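Local coordinates for hypothetical protein PA3499 (Pseudomonas aeruginosa, PDB 2IG8) that is of unknown function but has the alpha-beta fold of the YjgF-like clan, with three copies of the chain in its assembly, at residues W20-L25 and S33-H38; V59-V64 and G95-E100; G76-L81 and Q99-G104; Y84-A89 and S117-P122. All blocks are in the same frame, centred on the assembly; numbering follows the deposited sequence.

Contact 1 (W20-L25 and S33-H38); sequences WSNALL and SGMTAH
At the open end of the beta hairpin of strands 23-26 and 29-36, Ser33 grips the opposing segment through both backbone and side chain. Ser33 N donates to Asn22 O over 2.8 Å, nearly straight at the hydrogen (167°). Its side chain adds a second bond, Ser33 OG giving its hydrogen to Ser21 O at 2.7 Å from above the carbonyl plane. With chi1 at -74°, OG stands beside the serine's own nitrogen, and the two donors reach carbonyls of consecutive residues. Ser33 OG also comes within 3.4 Å of Trp20 CD1, and it is bonded to Ser111 N of the second subunit, so this buried hydroxyl has polar partners in two chains. Further along, bends at chi2 and chi3 bring the methyl of Met35 back beside the Asn22 side chain. Ser21 OG turns to Phe108 O of the second subunit. Around the pair, strand 4-6 lines the far side of strand 23-26, Met35 bonds through its backbone to Ile128 of strand 126-133, and its side chain lies on Val60 and Leu67 of helix 53-70.

Contact 2 (V59-V64 and G95-E100); sequences VVLGKV and GRARQE
Leu61 has the most surface buried here, and one methyl, CD1, makes all its close approaches. Leu61 CD1 points from helix 53-70 to helix 91-101 and reaches the backbone there, 4.2 Å from Ala97 O. Beside that oxygen stands the small side chain of the same residue, with Leu61 CD1 and Ala97 CB 4.4 Å apart. The third neighbour is the aliphatic stem of Arg98, whose CG lies 4.3 Å from Leu61 CD1. The leucine's chi1 of -66° sets CG opposite its own carbonyl carbon, and the extended chi2 sends CD1 outward while CD2 stays further from the second helix. The methyl thus lies over one turn of that helix, bounded by an alanine and the base of an arginine. These are light contacts: the closest alpha carbons, those of Leu61 and Arg98, are 8.3 Å apart, and only 80 Å² is buried in all. Both helices belong to the alpha layer of the YjgF-like fold, and Leu61 also rests on Ile128 of strand 126-133. Ala97 packs in addition on His54 and Ala57, earlier in helix 53-70. Arg98 uses only its stem here. A bend at chi3 (-72°) redirects its guanidinium group, where NH2 makes a weak hydrogen bond to Ser111 OG of the same chain and NE another to Ser19 OG of the third subunit, with Trp20 of that subunit packed against the side chain.

Contact 3 (G76-L81 and Q99-G104); sequences GNLYKL and QEFFAG
Two leucines of strand 78-85 meet two phenylalanines at the end of helix 91-101, and every approach between them is methyl to ring edge. Leu78 CD1 sits where the rings come together, 4.0 Å from Phe102 CZ and 4.1 Å from Phe101 CE2, near the plane of each. Leu81 comes head-on toward Phe102, and its CD1 reaches the same rim with Leu81 CD1 to Phe102 CE2 at 3.9 Å. The aromatic contact runs between neighbours in sequence. Phe101 CD2 stands 3.7 Å above the plane of Phe102 and over its centre, with the ring planes nearly perpendicular. Different first torsions allow this: Phe101 has CG trans to its nitrogen (chi1 -174°), whereas Phe102, the first residue to leave helical geometry, keeps its CG beside its nitrogen (-67°). Backbone bonding shapes the strand side. Tyr79 and Lys80 both face Trp131 in a classic beta bulge, which lets Leu78 and Leu81, three residues apart, point toward the same helix. Leu78 also packs on Val64 and Leu68 of helix 53-70. Within the beta-alpha-beta unit of strand 78-85, helix 91-101 and strand 110-115, the contact seats the helix end on the first strand. As it consists wholly of apolar groups, it is fixed by shape and burial, with no directional bond setting the distance.

Contact 4 (Y84-A89 and S117-P122); sequences YVTRIA and SGLVFP
Tyr84 O is the one polar atom among the close approaches, 4.2 Å from Leu119 CD1, a van der Waals distance. The same leucine spans the ground between two residues of the other segment. Its second methyl faces the base of the tyrosine, Leu119 CD2 lying 4.4 Å from Tyr84 CB. Thr86 closes in more tightly: its methyl CG2 is 3.9 Å from Leu119 CD1 and equally far from Leu119 CG, the two side chains meeting at a slant. The threonine's chi1 of 56° matters here, since it places CG2 beside the backbone nitrogen and facing the leucine, with OG1 set between the nitrogen and the carbonyl carbon. The contact thereby joins the end of strand 78-85 to the irregular loop that leads from strand 110-115 to strand 126-133 in this YjgF-like fold. The two backbones are nearest at Thr86 and Ser117, whose alpha carbons are 6.0 Å apart. Tyr84 starts toward the loop, but its end leads away, and the side chain packs on Thr112 of the second subunit. Leu119 likewise touches Val114 of that subunit, besides Leu124 and Glu127 of its own chain. Polar bonds to the second subunit flank the leucine on the loop: Ser117 OG is bonded to Glu115 OE2 there, and Val120 O to Lys91 NZ.

All four contacts are buried, but contacts 2 and 3 form one apolar cluster, their centres about 8 Å apart, with helix 91-101 common to both and Phe101 lying against Leu61. Contact 4 is the most peripheral, its centre about 15 Å from that of the chain; it shares strand 78-85 with contact 3 but lies at the other end. Contact 1 differs in chemistry: hydrogen bonds of a hairpin carry it, where the others rely on methyls and rings. Lys63 NZ to Thr36 O connects the segments of contacts 1 and 2, and the stacked rings of His38 and Phe121 connect those of contacts 1 and 4. Contacts 1 and 4 adjoin the second subunit, and contacts 2 and 3 the third, which contact 4 also meets through Ile88.

Contact 1 (W20-L25 and S33-H38)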
loop_
_atom_site.group_PDB
_atom_site.type_symbol
_atom_site.label_atom_id
_atom_site.label_comp_id
_atom_site.label_asym_id
_atom_site.label_seq_id
_atom_site.Cartn_x
_atom_site.Cartn_y
_atom_site.Cartn_z
ATOM N N TRP B 20 16.066 -6.091 -1.116
ATOM C CA TRP B 20 15.378 -4.897 -0.649
ATOM C C TRP B 20 16.254 -4.178 0.372
ATOM O O TRP B 20 17.186 -4.768 0.938
ATOM C CB TRP B 20 14.035 -5.258 -0.035
ATOM C CG TRP B 20 14.180 -6.073 1.223
ATOM C CD1 TRP B 20 14.253 -5.609 2.503
ATOM C CD2 TRP B 20 14.286 -7.488 1.296
ATOM N NE1 TRP B 20 14.396 -6.662 3.377
ATOM C CE2 TRP B 20 14.432 -7.827 2.656
ATOM C CE3 TRP B 20 14.283 -8.508 0.338
ATOM C CZ2 TRP B 20 14.563 -9.149 3.087
ATOM C CZ3 TRP B 20 14.421 -9.813 0.760
ATOM C CH2 TRP B 20 14.549 -10.125 2.127
ATOM N N SER B 21 15.942 -2.905 0.593
ATOM C CA SER B 21 16.546 -2.100 1.641
ATOM C C SER B 21 15.538 -1.930 2.767
ATOM O O SER B 21 14.362 -1.613 2.517
ATOM C CB SER B 21 16.941 -0.718 1.107
ATOM O OG SER B 21 17.957 -0.813 0.123
ATOM N N ASN B 22 15.982 -2.126 4.003
ATOM C CA ASN B 22 15.077 -1.963 5.156
ATOM C C ASN B 22 14.536 -0.547 5.235
ATOM O O ASN B 22 13.341 -0.353 5.467
ATOM C CB ASN B 22 15.769 -2.356 6.482
ATOM C CG ASN B 22 15.857 -3.858 6.673
ATOM O OD1 ASN B 22 16.728 -4.359 7.397
ATOM N ND2 ASN B 22 14.968 -4.589 6.029
ATOM N N ALA B 23 15.407 0.441 5.037
ATOM C CA ALA B 23 14.971 1.837 5.051
ATOM C C ALA B 23 15.792 2.742 4.118
ATOM O O ALA B 23 17.023 2.627 4.026
ATOM C CB ALA B 23 14.976 2.373 6.488
ATOM N N LEU B 24 15.092 3.632 3.417
ATOM C CA LEU B 24 15.712 4.607 2.522
ATOM C C LEU B 24 15.112 5.949 2.863
ATOM O O LEU B 24 13.884 6.090 2.841
ATOM C CB LEU B 24 15.412 4.306 1.049
ATOM C CG LEU B 24 15.866 2.973 0.452
ATOM C CD1 LEU B 24 15.209 2.799 -0.891
ATOM C CD2 LEU B 24 17.373 2.916 0.320
ATOM N N LEU B 25 15.978 6.919 3.165
ATOM C CA LEU B 25 15.556 8.290 3.428
ATOM C C LEU B 25 15.601 9.012 2.090
ATOM O O LEU B 25 16.649 9.120 1.454
ATOM C CB LEU B 25 16.463 8.952 4.467
ATOM C CG LEU B 25 16.124 10.390 4.869
ATOM C CD1 LEU B 25 14.759 10.467 5.534
ATOM C CD2 LEU B 25 17.197 10.939 5.789
ATOM N N SER B 33 10.771 -0.860 4.393
ATOM C CA SER B 33 10.230 -2.162 4.082
ATOM C C SER B 33 9.251 -2.601 5.142
ATOM O O SER B 33 9.266 -2.117 6.275
ATOM C CB SER B 33 11.362 -3.210 3.973
ATOM O OG SER B 33 12.097 -3.035 2.759
ATOM N N GLY B 34 8.419 -3.565 4.778
ATOM C CA GLY B 34 7.511 -4.174 5.721
ATOM C C GLY B 34 8.300 -4.835 6.830
ATOM O O GLY B 34 9.307 -5.516 6.575
ATOM N N MET B 35 7.863 -4.602 8.055
ATOM C CA MET B 35 8.532 -5.132 9.233
ATOM C C MET B 35 7.717 -6.238 9.909
ATOM O O MET B 35 6.485 -6.194 9.958
ATOM C CB MET B 35 8.841 -3.994 10.214
ATOM C CG MET B 35 9.999 -3.052 9.762
ATOM S SD MET B 35 11.660 -3.777 9.762
ATOM C CE MET B 35 12.012 -3.734 7.976
ATOM N N THR B 36 8.431 -7.248 10.411
ATOM C CA THR B 36 7.830 -8.386 11.077
ATOM C C THR B 36 8.593 -8.661 12.383
ATOM O O THR B 36 9.682 -8.095 12.621
ATOM C CB THR B 36 7.888 -9.665 10.232
ATOM O OG1 THR B 36 9.212 -10.203 10.289
ATOM C CG2 THR B 36 7.478 -9.423 8.771
ATOM N N ALA B 37 8.035 -9.553 13.203
ATOM C CA ALA B 37 8.636 -9.891 14.477
ATOM C C ALA B 37 9.649 -11.062 14.384
ATOM O O ALA B 37 10.118 -11.549 15.388
ATOM C CB ALA B 37 7.535 -10.165 15.541
ATOM N N HIS B 38 10.004 -11.479 13.176
ATOM C CA HIS B 38 11.062 -12.473 12.958
ATOM C C HIS B 38 12.426 -11.754 13.049
ATOM O O HIS B 38 12.580 -10.671 12.505
ATOM C CB HIS B 38 10.900 -13.102 11.571
ATOM C CG HIS B 38 11.890 -14.188 11.268
ATOM N ND1 HIS B 38 13.016 -13.971 10.510
ATOM C CD2 HIS B 38 11.928 -15.491 11.629
ATOM C CE1 HIS B 38 13.709 -15.096 10.415
ATOM N NE2 HIS B 38 13.078 -16.032 11.096
#

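Contact 2 (V59-V64 and G95-E100)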
loop_
_atom_site.group_PDB
_atom_site.type_symbol
_atom_site.label_atom_id
_atom_site.label_comp_id
_atom_site.label_asym_id
_atom_site.label_seq_id
_atom_site.Cartn_x
_atom_site.Cartn_y
_atom_site.Cartn_z
ATOM N N VAL B 59 6.741 -5.744 18.857
ATOM C CA VAL B 59 8.070 -5.974 18.314
ATOM C C VAL B 59 8.219 -5.279 16.964
ATOM O O VAL B 59 9.237 -4.623 16.725
ATOM C CB VAL B 59 8.402 -7.493 18.181
ATOM C CG1 VAL B 59 9.656 -7.721 17.306
ATOM C CG2 VAL B 59 8.525 -8.138 19.589
ATOM N N VAL B 60 7.203 -5.409 16.105
ATOM C CA VAL B 60 7.195 -4.785 14.791
ATOM C C VAL B 60 7.291 -3.271 14.913
ATOM O O VAL B 60 8.160 -2.666 14.289
ATOM C CB VAL B 60 5.934 -5.174 13.958
ATOM C CG1 VAL B 60 5.783 -4.274 12.692
ATOM C CG2 VAL B 60 6.029 -6.645 13.536
ATOM N N LEU B 61 6.423 -2.670 15.742
ATOM C CA LEU B 61 6.476 -1.226 15.969
ATOM C C LEU B 61 7.831 -0.772 16.560
ATOM O O LEU B 61 8.355 0.259 16.162
ATOM C CB LEU B 61 5.269 -0.745 16.820
ATOM C CG LEU B 61 3.894 -0.883 16.129
ATOM C CD1 LEU B 61 2.725 -0.716 17.133
ATOM C CD2 LEU B 61 3.768 0.111 14.923
ATOM N N GLY B 62 8.429 -1.569 17.456
ATOM C CA GLY B 62 9.815 -1.324 17.922
ATOM C C GLY B 62 10.849 -1.303 16.808
ATOM O O GLY B 62 11.787 -0.504 16.841
ATOM N N LYS B 63 10.699 -2.183 15.818
ATOM C CA LYS B 63 11.584 -2.172 14.654
ATOM C C LYS B 63 11.429 -0.877 13.826
ATOM O O LYS B 63 12.418 -0.231 13.478
ATOM C CB LYS B 63 11.364 -3.411 13.790
ATOM C CG LYS B 63 11.872 -4.678 14.473
ATOM C CD LYS B 63 11.822 -5.904 13.562
ATOM C CE LYS B 63 12.353 -7.118 14.319
ATOM N NZ LYS B 63 12.297 -8.281 13.501
ATOM N N VAL B 64 10.181 -0.509 13.555
ATOM C CA VAL B 64 9.886 0.768 12.897
ATOM C C VAL B 64 10.553 1.930 13.646
ATOM O O VAL B 64 11.202 2.778 13.038
ATOM C CB VAL B 64 8.367 0.977 12.772
ATOM C CG1 VAL B 64 8.053 2.406 12.266
ATOM C CG2 VAL B 64 7.777 -0.112 11.846
ATOM N N GLY B 95 -4.751 -3.136 17.706
ATOM C CA GLY B 95 -5.242 -1.919 18.386
ATOM C C GLY B 95 -4.599 -1.666 19.755
ATOM O O GLY B 95 -4.109 -0.564 20.042
ATOM N N ARG B 96 -4.518 -2.708 20.571
ATOM C CA ARG B 96 -3.927 -2.609 21.889
ATOM C C ARG B 96 -2.463 -2.228 21.807
ATOM O O ARG B 96 -2.040 -1.364 22.533
ATOM C CB ARG B 96 -4.007 -3.937 22.612
ATOM C CG ARG B 96 -5.242 -4.130 23.396
ATOM C CD ARG B 96 -5.152 -5.422 24.193
ATOM N NE ARG B 96 -6.379 -5.677 24.962
ATOM C CZ ARG B 96 -7.541 -6.066 24.440
ATOM N NH1 ARG B 96 -7.712 -6.231 23.104
ATOM N NH2 ARG B 96 -8.542 -6.282 25.272
ATOM N N ALA B 97 -1.735 -2.858 20.882
ATOM C CA ALA B 97 -0.324 -2.547 20.623
ATOM C C ALA B 97 -0.130 -1.064 20.266
ATOM O O ALA B 97 0.730 -0.375 20.820
ATOM C CB ALA B 97 0.233 -3.427 19.528
ATOM N N ARG B 98 -0.977 -0.570 19.362
ATOM C CA ARG B 98 -0.938 0.819 18.986
ATOM C C ARG B 98 -1.239 1.763 20.149
ATOM O O ARG B 98 -0.548 2.795 20.306
ATOM C CB ARG B 98 -1.870 1.080 17.816
ATOM C CG ARG B 98 -1.298 0.564 16.517
ATOM C CD ARG B 98 -2.075 1.084 15.327
ATOM N NE ARG B 98 -3.391 0.471 15.221
ATOM C CZ ARG B 98 -4.055 0.285 14.080
ATOM N NH1 ARG B 98 -5.241 -0.306 14.111
ATOM N NH2 ARG B 98 -3.560 0.686 12.919
ATOM N N GLN B 99 -2.223 1.437 20.972
ATOM C CA GLN B 99 -2.530 2.306 22.119
ATOM C C GLN B 99 -1.301 2.417 23.020
ATOM O O GLN B 99 -0.974 3.494 23.518
ATOM C CB GLN B 99 -3.723 1.792 22.917
ATOM C CG GLN B 99 -5.051 1.945 22.152
ATOM C CD GLN B 99 -5.591 3.361 22.116
ATOM O OE1 GLN B 99 -5.098 4.260 22.789
ATOM N NE2 GLN B 99 -6.619 3.565 21.304
ATOM N N GLU B 100 -0.589 1.310 23.209
ATOM C CA GLU B 100 0.575 1.330 24.087
ATOM C C GLU B 100 1.761 2.043 23.461
ATOM O O GLU B 100 2.402 2.858 24.108
ATOM C CB GLU B 100 0.924 -0.101 24.540
ATOM C CG GLU B 100 -0.174 -0.681 25.382
ATOM C CD GLU B 100 -0.018 -2.176 25.709
ATOM O OE1 GLU B 100 0.871 -2.855 25.138
ATOM O OE2 GLU B 100 -0.841 -2.649 26.526
#

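Contact 3 (G76-L81 and Q99-G104)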
loop_
_atom_site.group_PDB
_atom_site.type_symbol
_atom_site.label_atom_id
_atom_site.label_comp_id
_atom_site.label_asym_id
_atom_site.label_seq_id
_atom_site.Cartn_x
_atom_site.Cartn_y
_atom_site.Cartn_z
ATOM N N GLY B 76 6.437 10.132 16.260
ATOM C CA GLY B 76 5.582 11.199 15.757
ATOM C C GLY B 76 5.669 11.443 14.263
ATOM O O GLY B 76 4.787 12.102 13.692
ATOM N N ASN B 77 6.741 10.951 13.633
ATOM C CA ASN B 77 6.950 11.066 12.190
ATOM C C ASN B 77 6.052 10.145 11.355
ATOM O O ASN B 77 5.883 10.365 10.164
ATOM C CB ASN B 77 8.403 10.736 11.839
ATOM C CG ASN B 77 9.404 11.741 12.386
ATOM O OD1 ASN B 77 9.093 12.918 12.647
ATOM N ND2 ASN B 77 10.628 11.287 12.530
ATOM N N LEU B 78 5.510 9.100 11.985
ATOM C CA LEU B 78 4.655 8.120 11.315
ATOM C C LEU B 78 3.306 8.751 10.966
ATOM O O LEU B 78 2.692 9.381 11.832
ATOM C CB LEU B 78 4.436 6.910 12.224
ATOM C CG LEU B 78 5.669 6.038 12.479
ATOM C CD1 LEU B 78 5.505 5.145 13.688
ATOM C CD2 LEU B 78 5.965 5.216 11.218
ATOM N N TYR B 79 2.876 8.613 9.713
ATOM C CA TYR B 79 1.563 9.109 9.293
ATOM C C TYR B 79 0.650 8.029 8.705
ATOM O O TYR B 79 -0.530 8.259 8.541
ATOM C CB TYR B 79 1.711 10.291 8.321
ATOM C CG TYR B 79 2.370 9.980 7.004
ATOM C CD1 TYR B 79 1.636 9.463 5.946
ATOM C CD2 TYR B 79 3.730 10.192 6.814
ATOM C CE1 TYR B 79 2.237 9.178 4.723
ATOM C CE2 TYR B 79 4.346 9.884 5.596
ATOM C CZ TYR B 79 3.591 9.386 4.560
ATOM O OH TYR B 79 4.177 9.106 3.343
ATOM N N LYS B 80 1.171 6.838 8.423
ATOM C CA LYS B 80 0.311 5.744 7.943
ATOM C C LYS B 80 0.930 4.407 8.330
ATOM O O LYS B 80 2.157 4.250 8.281
ATOM C CB LYS B 80 0.074 5.818 6.428
ATOM C CG LYS B 80 -0.818 4.678 5.885
ATOM C CD LYS B 80 -1.131 4.754 4.372
ATOM C CE LYS B 80 -2.441 5.436 4.069
ATOM N NZ LYS B 80 -2.815 5.431 2.599
ATOM N N LEU B 81 0.080 3.471 8.736
ATOM C CA LEU B 81 0.488 2.098 9.028
ATOM C C LEU B 81 -0.465 1.155 8.307
ATOM O O LEU B 81 -1.667 1.109 8.625
ATOM C CB LEU B 81 0.417 1.829 10.527
ATOM C CG LEU B 81 1.257 2.691 11.452
ATOM C CD1 LEU B 81 0.896 2.449 12.940
ATOM C CD2 LEU B 81 2.706 2.448 11.225
ATOM N N GLN B 99 -2.223 1.437 20.972
ATOM C CA GLN B 99 -2.530 2.306 22.119
ATOM C C GLN B 99 -1.301 2.417 23.020
ATOM O O GLN B 99 -0.974 3.494 23.518
ATOM C CB GLN B 99 -3.723 1.792 22.917
ATOM C CG GLN B 99 -5.051 1.945 22.152
ATOM C CD GLN B 99 -5.591 3.361 22.116
ATOM O OE1 GLN B 99 -5.098 4.260 22.789
ATOM N NE2 GLN B 99 -6.619 3.565 21.304
ATOM N N GLU B 100 -0.589 1.310 23.209
ATOM C CA GLU B 100 0.575 1.330 24.087
ATOM C C GLU B 100 1.761 2.043 23.461
ATOM O O GLU B 100 2.402 2.858 24.108
ATOM C CB GLU B 100 0.924 -0.101 24.540
ATOM C CG GLU B 100 -0.174 -0.681 25.382
ATOM C CD GLU B 100 -0.018 -2.176 25.709
ATOM O OE1 GLU B 100 0.871 -2.855 25.138
ATOM O OE2 GLU B 100 -0.841 -2.649 26.526
ATOM N N PHE B 101 2.029 1.762 22.186
ATOM C CA PHE B 101 3.148 2.345 21.447
ATOM C C PHE B 101 3.000 3.854 21.296
ATOM O O PHE B 101 3.976 4.600 21.396
ATOM C CB PHE B 101 3.238 1.681 20.075
ATOM C CG PHE B 101 4.444 2.089 19.251
ATOM C CD1 PHE B 101 5.706 1.633 19.571
ATOM C CD2 PHE B 101 4.298 2.876 18.142
ATOM C CE1 PHE B 101 6.806 1.991 18.802
ATOM C CE2 PHE B 101 5.394 3.217 17.340
ATOM C CZ PHE B 101 6.651 2.762 17.693
ATOM N N PHE B 102 1.770 4.295 21.070
ATOM C CA PHE B 102 1.466 5.702 20.951
ATOM C C PHE B 102 0.905 6.295 22.249
ATOM O O PHE B 102 0.128 7.253 22.207
ATOM C CB PHE B 102 0.474 5.894 19.792
ATOM C CG PHE B 102 1.058 5.582 18.438
ATOM C CD1 PHE B 102 2.017 6.415 17.890
ATOM C CD2 PHE B 102 0.642 4.474 17.711
ATOM C CE1 PHE B 102 2.578 6.159 16.635
ATOM C CE2 PHE B 102 1.218 4.187 16.425
ATOM C CZ PHE B 102 2.170 5.038 15.908
ATOM N N ALA B 103 1.315 5.764 23.398
ATOM C CA ALA B 103 0.833 6.286 24.699
ATOM C C ALA B 103 1.115 7.783 24.893
ATOM O O ALA B 103 0.423 8.436 25.672
ATOM C CB ALA B 103 1.411 5.487 25.849
ATOM N N GLY B 104 2.147 8.298 24.231
ATOM C CA GLY B 104 2.545 9.691 24.349
ATOM C C GLY B 104 1.845 10.678 23.448
ATOM O O GLY B 104 2.175 11.851 23.485
#

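Contact 4 (Y84-A89 and S117-P122)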
loop_
_atom_site.group_PDB
_atom_site.type_symbol
_atom_site.label_atom_id
_atom_site.label_comp_id
_atom_site.label_asym_id
_atom_site.label_seq_id
_atom_site.Cartn_x
_atom_site.Cartn_y
_atom_site.Cartn_z
ATOM N N TYR B 84 -0.977 -6.037 7.885
ATOM C CA TYR B 84 -1.386 -7.293 7.284
ATOM C C TYR B 84 -1.325 -8.338 8.371
ATOM O O TYR B 84 -0.247 -8.596 8.914
ATOM C CB TYR B 84 -0.421 -7.684 6.161
ATOM C CG TYR B 84 -0.242 -6.604 5.164
ATOM C CD1 TYR B 84 -1.218 -6.378 4.212
ATOM C CD2 TYR B 84 0.882 -5.766 5.182
ATOM C CE1 TYR B 84 -1.095 -5.344 3.295
ATOM C CE2 TYR B 84 1.010 -4.722 4.253
ATOM C CZ TYR B 84 0.027 -4.528 3.317
ATOM O OH TYR B 84 0.122 -3.524 2.355
ATOM N N VAL B 85 -2.472 -8.947 8.666
ATOM C CA VAL B 85 -2.593 -9.972 9.691
ATOM C C VAL B 85 -2.968 -11.301 9.060
ATOM O O VAL B 85 -3.619 -11.359 8.012
ATOM C CB VAL B 85 -3.645 -9.583 10.795
ATOM C CG1 VAL B 85 -3.239 -8.303 11.504
ATOM C CG2 VAL B 85 -5.106 -9.501 10.208
ATOM N N THR B 86 -2.550 -12.401 9.680
ATOM C CA THR B 86 -2.970 -13.701 9.203
ATOM C C THR B 86 -4.340 -14.120 9.731
ATOM O O THR B 86 -4.958 -15.017 9.173
ATOM C CB THR B 86 -1.939 -14.797 9.555
ATOM O OG1 THR B 86 -1.729 -14.795 10.968
ATOM C CG2 THR B 86 -0.625 -14.544 8.808
ATOM N N ARG B 87 -4.793 -13.474 10.806
ATOM C CA ARG B 87 -6.070 -13.760 11.447
ATOM C C ARG B 87 -6.773 -12.443 11.729
ATOM O O ARG B 87 -6.344 -11.660 12.602
ATOM C CB ARG B 87 -5.883 -14.545 12.766
ATOM C CG ARG B 87 -5.021 -15.779 12.615
ATOM C CD ARG B 87 -4.908 -16.580 13.920
ATOM N NE ARG B 87 -4.331 -15.773 14.976
ATOM C CZ ARG B 87 -3.906 -16.238 16.148
ATOM N NH1 ARG B 87 -3.962 -17.521 16.446
ATOM N NH2 ARG B 87 -3.431 -15.391 17.031
ATOM N N ILE B 88 -7.886 -12.198 11.044
ATOM C CA ILE B 88 -8.608 -10.949 11.225
ATOM C C ILE B 88 -9.092 -10.743 12.665
ATOM O O ILE B 88 -9.202 -9.602 13.109
ATOM C CB ILE B 88 -9.796 -10.782 10.250
ATOM C CG1 ILE B 88 -10.201 -9.307 10.113
ATOM C CG2 ILE B 88 -10.977 -11.708 10.609
ATOM C CD1 ILE B 88 -9.206 -8.453 9.355
ATOM N N ALA B 89 -9.314 -11.841 13.386
ATOM C CA ALA B 89 -9.676 -11.794 14.804
ATOM C C ALA B 89 -8.639 -11.056 15.628
ATOM O O ALA B 89 -8.965 -10.591 16.690
ATOM C CB ALA B 89 -9.850 -13.201 15.370
ATOM N N SER B 117 -3.368 -14.144 3.341
ATOM C CA SER B 117 -3.417 -15.584 3.475
ATOM C C SER B 117 -2.062 -16.132 3.906
ATOM O O SER B 117 -1.973 -17.281 4.318
ATOM C CB SER B 117 -3.949 -16.233 2.199
ATOM O OG SER B 117 -3.145 -15.941 1.088
ATOM N N GLY B 118 -1.019 -15.304 3.891
ATOM C CA GLY B 118 0.293 -15.771 4.338
ATOM C C GLY B 118 1.329 -14.670 4.461
ATOM O O GLY B 118 1.280 -13.668 3.749
ATOM N N LEU B 119 2.267 -14.877 5.378
ATOM C CA LEU B 119 3.439 -14.022 5.535
ATOM C C LEU B 119 4.696 -14.843 5.354
ATOM O O LEU B 119 4.644 -16.074 5.322
ATOM C CB LEU B 119 3.416 -13.341 6.915
ATOM C CG LEU B 119 2.195 -12.451 7.177
ATOM C CD1 LEU B 119 2.206 -11.941 8.626
ATOM C CD2 LEU B 119 2.110 -11.268 6.188
ATOM N N VAL B 120 5.837 -14.170 5.238
ATOM C CA VAL B 120 7.075 -14.828 4.847
ATOM C C VAL B 120 7.659 -15.887 5.777
ATOM O O VAL B 120 8.451 -16.678 5.312
ATOM C CB VAL B 120 8.192 -13.827 4.443
ATOM C CG1 VAL B 120 7.789 -13.057 3.153
ATOM C CG2 VAL B 120 8.537 -12.905 5.578
ATOM N N PHE B 121 7.305 -15.895 7.059
ATOM C CA PHE B 121 7.666 -16.987 7.967
ATOM C C PHE B 121 6.422 -17.506 8.661
ATOM O O PHE B 121 5.473 -16.729 8.954
ATOM C CB PHE B 121 8.736 -16.542 8.967
ATOM C CG PHE B 121 9.995 -16.087 8.312
ATOM C CD1 PHE B 121 10.863 -17.001 7.773
ATOM C CD2 PHE B 121 10.289 -14.740 8.202
ATOM C CE1 PHE B 121 12.030 -16.591 7.158
ATOM C CE2 PHE B 121 11.444 -14.320 7.574
ATOM C CZ PHE B 121 12.308 -15.239 7.060
ATOM N N PRO B 122 6.391 -18.824 8.909
ATOM C CA PRO B 122 5.181 -19.448 9.403
ATOM C C PRO B 122 4.784 -19.013 10.816
ATOM O O PRO B 122 3.609 -19.077 11.151
ATOM C CB PRO B 122 5.496 -20.946 9.319
ATOM C CG PRO B 122 6.969 -21.023 9.367
ATOM C CD PRO B 122 7.465 -19.801 8.699
#